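Local coordinates for protein glucose-6-phosphate dehydrogenase (Trypanosoma cruzi, PDB 5AQ1) that catalyses the NADP-dependent oxidation of glucose 6-phosphate, the first step of the oxidative pentose phosphate pathway, at residues Tyr57-Leu62 against Asp95-His100; Ala45-Phe50 against Ala88-Arg93; Val223-Asn228 against Ala233-Asn238. All coordinates share one frame; numbering follows the deposited sequence.

How the interactions relate
Interactions 1 and 2 belong together: both use helix 43-58 of the NAD binding domain and the loop that runs from helix 79-87 toward helix 101-105. Interaction 2 holds the earlier part of that helix, interaction 1 its carboxy-terminal end, and their centres are about 14 Å apart. The ligands lie nearer interaction 2, where the Lys47 side chain is about 6 Å from the bound NADPH and about 10 Å from glucose 6-phosphate. Interaction 3 is separate, in the C-terminal domain; its centre is about 37 Å from that of interaction 1, with nearest atoms about 17 Å apart. Interactions 1 and 3 both touch the second subunit.

Interaction 1: Tyr57-Leu62 against Asp95-His100; sequences YCNGML and DERGCH
Asn59 OD1 accepts a weak hydrogen bond from Arg97 NE, 3.4 Å away and bent to 131° at the hydrogen. The amide and guanidinium planes are turned 57° against each other, so the two groups do not pair flat, and the arginine gives its NH2 to a second weak bond, with Gln55 OE1 one helical turn earlier. Over the centre of one guanidinium face sits Cys58 CB, 4.2 Å from Arg97 CZ. A bend in the arginine chain at chi3 turns the guanidinium across the end of the helix.

The strong link is covalent. Cys58 SG is bonded to Cys99 SG at 2.0 Å, and the torsion about the sulfurs, -81°, is close to the relaxed quarter turn of a disulfide. Both CB atoms point at the opposite segment. Cys99 swings its SG anti to the backbone N, and the sulfur meets that of Cys58 at the last helical residue. Beyond the disulfide, Tyr57 sets its ring against Phe104, while Asn59 packs on Leu417 of a second subunit.

Gly60, with positive phi, is the C-prime residue of a Schellman motif, with Met61 N paired to Leu56 O and Gly60 N to Tyr57 O. The arrangement is therefore a Schellman-terminated helix whose final turn is stapled by a disulfide to a surface loop of the NAD binding domain.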
# COMPACT_ATOMS: atom_id res chain seq x y z
N TYR B 57 18.27 -40.60 17.04
CA TYR B 57 18.98 -41.21 18.16
C TYR B 57 20.31 -40.51 18.40
O TYR B 57 20.62 -40.13 19.52
CB TYR B 57 19.20 -42.71 17.90
CG TYR B 57 19.80 -43.46 19.07
CD1 TYR B 57 19.01 -43.82 20.16
CD2 TYR B 57 21.15 -43.83 19.09
CE1 TYR B 57 19.54 -44.51 21.24
CE2 TYR B 57 21.69 -44.53 20.16
CZ TYR B 57 20.88 -44.87 21.23
OH TYR B 57 21.40 -45.56 22.30
N CYS B 58 21.08 -40.34 17.33
CA CYS B 58 22.42 -39.74 17.41
C CYS B 58 22.44 -38.29 17.89
O CYS B 58 23.42 -37.85 18.49
CB CYS B 58 23.12 -39.81 16.05
SG CYS B 58 23.58 -41.48 15.53
N ASN B 59 21.37 -37.55 17.62
CA ASN B 59 21.27 -36.15 18.04
C ASN B 59 20.65 -35.99 19.42
O ASN B 59 20.34 -34.87 19.83
CB ASN B 59 20.49 -35.34 17.01
CG ASN B 59 21.13 -35.36 15.63
OD1 ASN B 59 22.32 -35.64 15.48
ND2 ASN B 59 20.33 -35.05 14.61
N GLY B 60 20.46 -37.09 20.14
CA GLY B 60 19.85 -37.06 21.47
C GLY B 60 18.39 -36.66 21.45
O GLY B 60 17.88 -36.11 22.42
N MET B 61 17.71 -36.93 20.34
CA MET B 61 16.33 -36.52 20.15
C MET B 61 15.35 -37.64 20.53
O MET B 61 14.18 -37.38 20.75
CB MET B 61 16.09 -36.10 18.70
CG MET B 61 15.36 -34.78 18.57
SD MET B 61 16.49 -33.39 18.38
CE MET B 61 16.69 -33.40 16.61
N LEU B 62 15.84 -38.88 20.56
CA LEU B 62 15.10 -40.00 21.11
C LEU B 62 15.67 -40.36 22.47
O LEU B 62 16.86 -40.15 22.70
CB LEU B 62 15.22 -41.23 20.20
CG LEU B 62 14.59 -41.15 18.82
CD1 LEU B 62 14.84 -42.44 18.06
CD2 LEU B 62 13.09 -40.86 18.91
N ASP B 95 30.59 -41.46 9.60
CA ASP B 95 31.92 -40.99 9.97
C ASP B 95 31.90 -39.59 10.59
O ASP B 95 32.78 -39.28 11.38
CB ASP B 95 32.87 -41.01 8.77
CG ASP B 95 33.10 -42.42 8.23
OD1 ASP B 95 32.70 -43.41 8.88
OD2 ASP B 95 33.70 -42.53 7.14
N GLU B 96 30.90 -38.77 10.27
CA GLU B 96 30.95 -37.35 10.62
C GLU B 96 30.90 -37.11 12.14
O GLU B 96 31.66 -36.30 12.68
CB GLU B 96 29.82 -36.59 9.92
CG GLU B 96 29.96 -36.57 8.38
CD GLU B 96 31.02 -35.62 7.88
OE1 GLU B 96 30.80 -34.40 8.01
OE2 GLU B 96 32.06 -36.08 7.35
N ARG B 97 29.99 -37.81 12.81
CA ARG B 97 29.92 -37.84 14.27
C ARG B 97 30.46 -39.17 14.79
O ARG B 97 30.47 -40.15 14.06
CB ARG B 97 28.47 -37.68 14.71
CG ARG B 97 27.96 -36.26 14.54
CD ARG B 97 26.56 -36.04 15.11
NE ARG B 97 25.38 -36.28 14.23
CZ ARG B 97 25.15 -37.28 13.37
NH1 ARG B 97 26.02 -38.25 13.14
NH2 ARG B 97 24.01 -37.29 12.69
N GLY B 98 30.90 -39.20 16.05
CA GLY B 98 31.24 -40.46 16.71
C GLY B 98 30.02 -41.10 17.36
O GLY B 98 30.03 -41.40 18.55
N CYS B 99 28.96 -41.29 16.56
CA CYS B 99 27.74 -41.93 17.05
C CYS B 99 27.81 -43.41 16.72
O CYS B 99 27.99 -43.79 15.56
CB CYS B 99 26.49 -41.32 16.39
SG CYS B 99 24.94 -42.09 16.92
N HIS B 100 27.67 -44.25 17.75
CA HIS B 100 27.83 -45.69 17.59
C HIS B 100 26.58 -46.31 16.99
O HIS B 100 25.46 -46.07 17.46
CB HIS B 100 28.18 -46.34 18.93
CG HIS B 100 28.62 -47.77 18.82
ND1 HIS B 100 29.42 -48.23 17.79
CD2 HIS B 100 28.40 -48.84 19.63
CE1 HIS B 100 29.65 -49.52 17.96
NE2 HIS B 100 29.05 -49.91 19.07

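Interaction 2: Ala45-Phe50 against Ala88-Arg93; sequences AKKKTF and AGFFTR
The loop 88-93 comes closest to helix 43-58 at Phe90, whose CA lies 6.0 Å from Lys47 CA; farther along, Phe91 CA and Phe50 CA are 8.1 Å apart. No hydrogen bond crosses between the two backbones. Within the helix the chain widens into a pi-type turn over 45-49, with Phe50 N bonded to Ala45 O. On the loop side, Phe91 N binds Ala88 O.

Phe90 carries most of the contact. Its CB points at the helix and lies against Lys46 O, and the ring lies across two lysine chains that both approach from the same side of its plane. Lys46 covers the face: its CG stands 4.3 Å from the ring centroid of Phe90 and 25° off the normal, a CH-pi contact, while Lys46 CD reaches Phe90 CE1 at 3.6 Å. The lysine gets there because its CG sits between the backbone N and the carbonyl carbon (chi1 70°), which carries the methylenes slantwise over the ring. Lys47 arrives obliquely instead, with CG 3.7 Å from Phe90 CE2, and its extended chain carries NZ on to a salt bridge with Asp43. The lysines thus lend the phenylalanine their aliphatic parts.

Phe91 makes the second, more buried touch. Its CE1 reaches the backbone of Phe50, 3.9 Å from Phe50 O, and the centre of one ring face lies over Ala88 CA.

Around the pair, Phe91 stacks with Phe54 one turn farther along helix 43-58 and also meets Val101 and Leu105. Its ring is thereby shared between that helix and helix 101-105. Helix 43-58 itself follows strand 33-38 of the parallel sheet, the opening beta-alpha unit of the Rossmann-type fold.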
# COMPACT_ATOMS: atom_id res chain seq x y z
N ALA B 45 10.61 -48.10 4.74
CA ALA B 45 11.16 -48.39 6.05
C ALA B 45 12.69 -48.30 6.08
O ALA B 45 13.26 -47.57 6.88
CB ALA B 45 10.70 -49.76 6.53
N LYS B 46 13.34 -49.04 5.19
CA LYS B 46 14.81 -49.11 5.18
C LYS B 46 15.47 -47.86 4.61
O LYS B 46 16.56 -47.49 5.04
CB LYS B 46 15.30 -50.36 4.44
CG LYS B 46 15.10 -50.34 2.93
CD LYS B 46 15.56 -51.65 2.30
CE LYS B 46 14.68 -52.02 1.11
NZ LYS B 46 15.24 -53.17 0.34
N LYS B 47 14.83 -47.21 3.64
CA LYS B 47 15.42 -46.06 2.96
C LYS B 47 15.20 -44.73 3.68
O LYS B 47 16.04 -43.84 3.59
CB LYS B 47 14.90 -45.96 1.52
CG LYS B 47 15.56 -46.96 0.59
CD LYS B 47 14.96 -46.92 -0.81
CE LYS B 47 15.85 -47.67 -1.79
NZ LYS B 47 15.09 -48.11 -2.99
N LYS B 48 14.07 -44.61 4.38
CA LYS B 48 13.71 -43.35 5.03
C LYS B 48 13.45 -43.46 6.53
O LYS B 48 14.04 -42.73 7.32
CB LYS B 48 12.49 -42.75 4.34
CG LYS B 48 12.74 -42.32 2.90
CD LYS B 48 13.83 -41.26 2.82
CE LYS B 48 13.99 -40.70 1.42
NZ LYS B 48 15.22 -39.85 1.33
N THR B 49 12.58 -44.38 6.93
CA THR B 49 12.13 -44.46 8.31
C THR B 49 13.26 -44.77 9.30
O THR B 49 13.55 -43.97 10.18
CB THR B 49 10.99 -45.48 8.48
OG1 THR B 49 10.10 -45.39 7.36
CG2 THR B 49 10.22 -45.24 9.77
N PHE B 50 13.89 -45.93 9.14
CA PHE B 50 14.95 -46.35 10.06
C PHE B 50 16.17 -45.41 10.05
O PHE B 50 16.71 -45.11 11.12
CB PHE B 50 15.39 -47.80 9.78
CG PHE B 50 14.40 -48.83 10.24
CD1 PHE B 50 14.13 -49.00 11.60
CD2 PHE B 50 13.73 -49.64 9.33
CE1 PHE B 50 13.21 -49.95 12.03
CE2 PHE B 50 12.82 -50.59 9.75
CZ PHE B 50 12.56 -50.75 11.10
N ALA B 88 21.50 -50.90 8.32
CA ALA B 88 22.65 -50.02 8.54
C ALA B 88 23.29 -49.53 7.23
O ALA B 88 23.93 -48.49 7.21
CB ALA B 88 23.69 -50.70 9.41
N GLY B 89 23.10 -50.30 6.16
CA GLY B 89 23.55 -49.89 4.83
C GLY B 89 22.99 -48.56 4.34
O GLY B 89 23.63 -47.89 3.54
N PHE B 90 21.82 -48.17 4.83
CA PHE B 90 21.18 -46.92 4.42
C PHE B 90 21.40 -45.75 5.39
O PHE B 90 20.89 -44.65 5.15
CB PHE B 90 19.68 -47.14 4.21
CG PHE B 90 19.37 -48.11 3.11
CD1 PHE B 90 19.25 -49.46 3.37
CD2 PHE B 90 19.18 -47.66 1.80
CE1 PHE B 90 18.96 -50.36 2.35
CE2 PHE B 90 18.89 -48.55 0.78
CZ PHE B 90 18.78 -49.90 1.06
N PHE B 91 22.17 -45.97 6.46
CA PHE B 91 22.48 -44.88 7.39
C PHE B 91 23.57 -43.99 6.80
O PHE B 91 24.50 -44.47 6.15
CB PHE B 91 22.96 -45.42 8.75
CG PHE B 91 21.96 -46.30 9.47
CD1 PHE B 91 20.64 -46.41 9.05
CD2 PHE B 91 22.36 -46.99 10.61
CE1 PHE B 91 19.74 -47.22 9.74
CE2 PHE B 91 21.47 -47.80 11.30
CZ PHE B 91 20.16 -47.91 10.86
N THR B 92 23.45 -42.69 7.04
CA THR B 92 24.39 -41.71 6.52
C THR B 92 25.06 -40.97 7.67
O THR B 92 24.66 -41.12 8.83
CB THR B 92 23.70 -40.70 5.58
OG1 THR B 92 22.82 -39.86 6.33
CG2 THR B 92 22.92 -41.42 4.49
N ARG B 93 26.07 -40.17 7.34
CA ARG B 93 26.82 -39.36 8.31
C ARG B 93 27.43 -40.23 9.42
O ARG B 93 27.55 -39.79 10.57
CB ARG B 93 25.90 -38.28 8.90
CG ARG B 93 25.14 -37.43 7.86
CD ARG B 93 25.20 -35.94 8.16
NE ARG B 93 25.07 -35.59 9.56
CZ ARG B 93 26.04 -35.08 10.33
NH1 ARG B 93 27.28 -34.88 9.87
NH2 ARG B 93 25.76 -34.79 11.59

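Interaction 3: Val223-Asn228 against Ala233-Asn238; sequences VTRFAN and ALWNSN
A buried arginine-tryptophan cation-pi stack joins helix 221-226 to the inverse gamma turn centred on Trp235. The guanidinium of Arg225 lies flat on the indole, the planes 18° apart and the centres separated by 4.0 Å. The overlap is off-centre, with Arg225 CZ above the pyrrole side. Farther back along the chain, Arg225 CG stands over the six-membered ring of Trp235, 3.8 Å from its centroid and only 12° off the normal. A bend at chi3 (58°) lets the aliphatic part and the charged head cover the two indole rings together. Arg225 NE and Trp235 NE1 approach to 3.2 Å, but both are donors and do not bond.

The bonds go to backbone carbonyls instead: Trp235 NE1 gives to Leu281 O, and Arg225 NH1, not NE, to Leu280 O and Met283 O. Phe226 CZ lies over the centre of the other guanidinium face, so the group is sandwiched between two aromatic side chains. In the same segment, Asn228 turns its amide back to give ND2 to Thr224 O at 2.9 Å.

The carbonyls that fix both heads lie around the carboxy-terminal end of helix 264-282, where the helix dipole probably favours the positive charge. The rings of Trp235 and Trp356 meet with their planes nearly perpendicular, and Trp235 packs on Ile378 of strand 373-380, while Asn228 OD1 is bonded to Asn394 and Thr411 of a second subunit.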
# COMPACT_ATOMS: atom_id res chain seq x y z
N VAL B 223 8.20 -18.48 8.10
CA VAL B 223 9.07 -17.51 8.78
C VAL B 223 9.44 -16.38 7.82
O VAL B 223 9.44 -15.20 8.19
CB VAL B 223 10.37 -18.16 9.30
CG1 VAL B 223 11.24 -17.14 10.02
CG2 VAL B 223 10.05 -19.32 10.24
N THR B 224 9.78 -16.74 6.59
CA THR B 224 10.15 -15.78 5.56
C THR B 224 9.03 -14.76 5.34
O THR B 224 9.30 -13.56 5.22
CB THR B 224 10.46 -16.50 4.24
OG1 THR B 224 11.53 -17.43 4.45
CG2 THR B 224 10.85 -15.52 3.16
N ARG B 225 7.79 -15.24 5.29
CA ARG B 225 6.64 -14.41 4.96
C ARG B 225 6.20 -13.50 6.11
O ARG B 225 5.91 -12.32 5.89
CB ARG B 225 5.46 -15.28 4.54
CG ARG B 225 5.59 -15.86 3.14
CD ARG B 225 4.25 -16.45 2.69
NE ARG B 225 3.21 -15.43 2.72
CZ ARG B 225 1.90 -15.67 2.78
NH1 ARG B 225 1.43 -16.91 2.81
NH2 ARG B 225 1.05 -14.64 2.80
N PHE B 226 6.14 -14.05 7.32
CA PHE B 226 5.46 -13.38 8.43
C PHE B 226 6.36 -12.88 9.56
O PHE B 226 5.86 -12.29 10.51
CB PHE B 226 4.37 -14.30 9.00
CG PHE B 226 3.36 -14.75 7.98
CD1 PHE B 226 2.54 -13.83 7.34
CD2 PHE B 226 3.21 -16.09 7.67
CE1 PHE B 226 1.60 -14.24 6.41
CE2 PHE B 226 2.27 -16.51 6.74
CZ PHE B 226 1.46 -15.58 6.11
N ALA B 227 7.67 -13.11 9.47
CA ALA B 227 8.62 -12.56 10.45
C ALA B 227 9.33 -11.32 9.92
O ALA B 227 10.07 -10.66 10.66
CB ALA B 227 9.64 -13.62 10.84
N ASN B 228 9.09 -10.99 8.66
CA ASN B 228 9.86 -9.98 7.95
C ASN B 228 8.94 -8.94 7.31
O ASN B 228 8.11 -9.29 6.47
CB ASN B 228 10.68 -10.66 6.86
CG ASN B 228 11.66 -11.66 7.42
OD1 ASN B 228 12.47 -11.33 8.29
ND2 ASN B 228 11.60 -12.89 6.94
N ALA B 233 5.00 -6.78 3.40
CA ALA B 233 4.50 -5.64 2.63
C ALA B 233 4.35 -5.93 1.13
O ALA B 233 3.52 -5.32 0.46
CB ALA B 233 5.39 -4.43 2.84
N LEU B 234 5.17 -6.84 0.61
CA LEU B 234 5.18 -7.15 -0.82
C LEU B 234 4.28 -8.31 -1.22
O LEU B 234 4.11 -8.56 -2.41
CB LEU B 234 6.61 -7.50 -1.26
CG LEU B 234 7.67 -6.41 -1.14
CD1 LEU B 234 9.06 -6.99 -1.35
CD2 LEU B 234 7.39 -5.30 -2.13
N TRP B 235 3.68 -9.01 -0.26
CA TRP B 235 3.12 -10.33 -0.54
C TRP B 235 1.65 -10.31 -0.98
O TRP B 235 0.79 -10.94 -0.37
CB TRP B 235 3.31 -11.26 0.66
CG TRP B 235 3.59 -12.66 0.24
CD1 TRP B 235 2.68 -13.62 -0.07
CD2 TRP B 235 4.88 -13.25 0.06
NE1 TRP B 235 3.32 -14.79 -0.42
CE2 TRP B 235 4.67 -14.59 -0.35
CE3 TRP B 235 6.19 -12.79 0.21
CZ2 TRP B 235 5.73 -15.47 -0.61
CZ3 TRP B 235 7.25 -13.67 -0.05
CH2 TRP B 235 7.01 -14.99 -0.45
N ASN B 236 1.37 -9.58 -2.05
CA ASN B 236 0.01 -9.47 -2.57
C ASN B 236 0.02 -9.04 -4.04
O ASN B 236 1.09 -8.81 -4.61
CB ASN B 236 -0.80 -8.49 -1.72
CG ASN B 236 -0.18 -7.11 -1.67
OD1 ASN B 236 0.18 -6.56 -2.71
ND2 ASN B 236 -0.04 -6.56 -0.48
N SER B 237 -1.16 -8.92 -4.63
CA SER B 237 -1.29 -8.66 -6.07
C SER B 237 -0.81 -7.28 -6.51
O SER B 237 -0.64 -7.05 -7.71
CB SER B 237 -2.74 -8.86 -6.52
OG SER B 237 -3.55 -7.81 -6.06
N ASN B 238 -0.60 -6.36 -5.57
CA ASN B 238 -0.05 -5.04 -5.89
C ASN B 238 1.39 -5.10 -6.37
O ASN B 238 1.79 -4.32 -7.24
CB ASN B 238 -0.12 -4.10 -4.68
CG ASN B 238 -1.55 -3.85 -4.21
OD1 ASN B 238 -2.51 -4.09 -4.95
ND2 ASN B 238 -1.68 -3.35 -2.99